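Local coordinates for protein MtN3/saliva family (Thermodesulfovibrio yellowstonii, PDB 4RNG) that probably moves sugars across the membrane, as a bacterial homologue of the SWEET transporters that assembles as a dimer of three-helix-bundle subunits, at residues Leu53-Phe56 with Tyr57-Ile61. Numbering follows the deposited sequence.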
ATOM      1  N   LEU C  53      11.375  -4.129  -0.355  1.00 17.76           N
ATOM      2  CA  LEU C  53      11.517  -5.509  -0.827  1.00 16.17           C
ATOM      3  C   LEU C  53      10.766  -5.777  -2.137  1.00 16.41           C
ATOM      4  O   LEU C  53      11.234  -6.528  -2.976  1.00 20.58           O
ATOM      5  CB  LEU C  53      11.047  -6.487   0.245  1.00 18.99           C
ATOM      6  CG  LEU C  53      12.061  -6.762   1.343  1.00 21.08           C
ATOM      7  CD1 LEU C  53      11.521  -7.784   2.338  1.00 17.65           C
ATOM      8  CD2 LEU C  53      13.303  -7.302   0.676  1.00 25.20           C
ATOM      9  N   TRP C  54       9.588  -5.181  -2.309  1.00 16.91           N
ATOM     10  CA  TRP C  54       8.881  -5.292  -3.581  1.00 16.64           C
ATOM     11  C   TRP C  54       9.735  -4.698  -4.711  1.00 20.59           C
ATOM     12  O   TRP C  54       9.755  -5.208  -5.825  1.00 17.42           O
ATOM     13  CB  TRP C  54       7.540  -4.571  -3.517  1.00 30.95           C
ATOM     14  CG  TRP C  54       6.456  -5.379  -2.917  1.00 42.60           C
ATOM     15  CD1 TRP C  54       5.756  -5.092  -1.783  1.00 31.43           C
ATOM     16  CD2 TRP C  54       5.931  -6.614  -3.408  1.00 25.01           C
ATOM     17  NE1 TRP C  54       4.829  -6.068  -1.542  1.00 24.85           N
ATOM     18  CE2 TRP C  54       4.924  -7.030  -2.534  1.00 23.27           C
ATOM     19  CE3 TRP C  54       6.225  -7.421  -4.517  1.00 24.61           C
ATOM     20  CZ2 TRP C  54       4.190  -8.201  -2.715  1.00 22.75           C
ATOM     21  CZ3 TRP C  54       5.511  -8.589  -4.699  1.00 26.28           C
ATOM     22  CH2 TRP C  54       4.503  -8.968  -3.802  1.00 24.99           C
ATOM     23  N   PHE C  55      10.440  -3.612  -4.412  1.00 16.25           N
ATOM     24  CA  PHE C  55      11.378  -3.049  -5.362  1.00 20.09           C
ATOM     25  C   PHE C  55      12.435  -4.062  -5.811  1.00 23.10           C
ATOM     26  O   PHE C  55      12.634  -4.262  -7.001  1.00 16.78           O
ATOM     27  CB  PHE C  55      12.069  -1.827  -4.762  1.00 20.83           C
ATOM     28  CG  PHE C  55      13.381  -1.503  -5.426  1.00 19.73           C
ATOM     29  CD1 PHE C  55      13.423  -0.952  -6.700  1.00 18.27           C
ATOM     30  CD2 PHE C  55      14.576  -1.769  -4.783  1.00 15.83           C
ATOM     31  CE1 PHE C  55      14.629  -0.674  -7.331  1.00 16.13           C
ATOM     32  CE2 PHE C  55      15.790  -1.483  -5.406  1.00 19.60           C
ATOM     33  CZ  PHE C  55      15.812  -0.927  -6.685  1.00 16.07           C
ATOM     34  N   PHE C  56      13.099  -4.696  -4.852  1.00 16.45           N
ATOM     35  CA  PHE C  56      14.124  -5.707  -5.124  1.00 16.75           C
ATOM     36  C   PHE C  56      13.563  -6.821  -5.981  1.00 20.04           C
ATOM     37  O   PHE C  56      14.161  -7.234  -6.981  1.00 20.94           O
ATOM     38  CB  PHE C  56      14.668  -6.261  -3.806  1.00 16.67           C
ATOM     39  CG  PHE C  56      15.861  -7.159  -3.953  1.00 28.17           C
ATOM     40  CD1 PHE C  56      16.834  -6.912  -4.903  1.00 35.60           C
ATOM     41  CD2 PHE C  56      16.010  -8.265  -3.134  1.00 26.90           C
ATOM     42  CE1 PHE C  56      17.937  -7.746  -5.032  1.00 17.55           C
ATOM     43  CE2 PHE C  56      17.093  -9.100  -3.271  1.00 21.06           C
ATOM     44  CZ  PHE C  56      18.061  -8.835  -4.218  1.00 19.94           C
ATOM     45  N   TYR C  57      12.398  -7.301  -5.572  1.00 29.05           N
ATOM     46  CA  TYR C  57      11.645  -8.307  -6.308  1.00 24.57           C
ATOM     47  C   TYR C  57      11.411  -7.899  -7.774  1.00 26.05           C
ATOM     48  O   TYR C  57      11.587  -8.698  -8.692  1.00 18.55           O
ATOM     49  CB  TYR C  57      10.306  -8.519  -5.614  1.00 22.03           C
ATOM     50  CG  TYR C  57       9.381  -9.460  -6.324  1.00 18.30           C
ATOM     51  CD1 TYR C  57       9.578 -10.830  -6.260  1.00 19.42           C
ATOM     52  CD2 TYR C  57       8.322  -8.979  -7.086  1.00 18.40           C
ATOM     53  CE1 TYR C  57       8.721 -11.698  -6.894  1.00 25.67           C
ATOM     54  CE2 TYR C  57       7.475  -9.842  -7.744  1.00 18.96           C
ATOM     55  CZ  TYR C  57       7.677 -11.195  -7.641  1.00 19.41           C
ATOM     56  OH  TYR C  57       6.850 -12.057  -8.292  1.00 26.89           O
ATOM     57  N   GLY C  58      10.993  -6.654  -7.989  1.00 17.71           N
ATOM     58  CA  GLY C  58      10.775  -6.171  -9.340  1.00 17.94           C
ATOM     59  C   GLY C  58      12.049  -6.217 -10.174  1.00 24.40           C
ATOM     60  O   GLY C  58      12.039  -6.496 -11.377  1.00 26.74           O
ATOM     61  N   VAL C  59      13.159  -5.903  -9.530  1.00 17.88           N
ATOM     62  CA  VAL C  59      14.437  -5.922 -10.198  1.00 22.23           C
ATOM     63  C   VAL C  59      14.841  -7.344 -10.590  1.00 23.43           C
ATOM     64  O   VAL C  59      15.324  -7.551 -11.693  1.00 20.91           O
ATOM     65  CB  VAL C  59      15.524  -5.267  -9.324  1.00 19.81           C
ATOM     66  CG1 VAL C  59      16.885  -5.447  -9.950  1.00 23.56           C
ATOM     67  CG2 VAL C  59      15.211  -3.783  -9.133  1.00 17.25           C
ATOM     68  N   LEU C  60      14.643  -8.314  -9.694  1.00 18.77           N
ATOM     69  CA  LEU C  60      14.989  -9.705  -9.988  1.00 19.40           C
ATOM     70  C   LEU C  60      14.181 -10.294 -11.162  1.00 33.32           C
ATOM     71  O   LEU C  60      14.743 -10.956 -12.043  1.00 36.14           O
ATOM     72  CB  LEU C  60      14.809 -10.585  -8.748  1.00 19.33           C
ATOM     73  CG  LEU C  60      15.717 -10.353  -7.534  1.00 28.44           C
ATOM     74  CD1 LEU C  60      15.255 -11.185  -6.355  1.00 29.78           C
ATOM     75  CD2 LEU C  60      17.187 -10.624  -7.824  1.00 25.35           C
ATOM     76  N   ILE C  61      12.868 -10.075 -11.163  1.00 23.57           N
ATOM     77  CA  ILE C  61      11.994 -10.587 -12.223  1.00 20.46           C
ATOM     78  C   ILE C  61      11.994  -9.644 -13.434  1.00 25.00           C
ATOM     79  O   ILE C  61      11.254  -9.853 -14.396  1.00 26.35           O
ATOM     80  CB  ILE C  61      10.546 -10.829 -11.724  1.00 27.02           C
ATOM     81  CG1 ILE C  61       9.882  -9.513 -11.320  1.00 27.89           C
ATOM     82  CG2 ILE C  61      10.531 -11.799 -10.550  1.00 20.37           C
ATOM     83  CD1 ILE C  61       8.378  -9.630 -11.138  1.00 19.80           C
TER
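Tyr57 N donates to Leu53 O at 2.9 Å, nearly straight at 172°, the first of four i to i+4 backbone bonds that join 53-56 to 57-60 in the last turns of helix 41-60. Gly58 to Trp54, Val59 to Phe55 and Leu60 to Phe56 follow, each more bent. On this backbone framework three aromatic side chains each meet a partner three or four residues on. The six-membered ring of Trp54 turns its edge to the face of Tyr57 in an offset T-shaped pair, planes at 87°, with CE3 3.7 Å from Tyr57 CD2. With Tyr57 CG anti to its own nitrogen (chi1 176°) and Trp54 CG anti to its carbonyl carbon, phenol and indole lie side by side, pointing the same way. Val59 CG2 sits over a face of the Phe55 ring, 4.0 Å from its centroid, a CH-pi contact; Leu60 CD1 makes a second over Phe56, 4.3 Å from that centroid, its side chain crossing at a slant. Phe55 and Val59 also pack on Ile67 of helix 64-87. Bonds from Trp54 NE1 to Thr19 OG1 and Tyr57 OH to Glu63 OE1, both of the second subunit, would limit ring rotation, tying the edge-to-face geometry to dimer assembly.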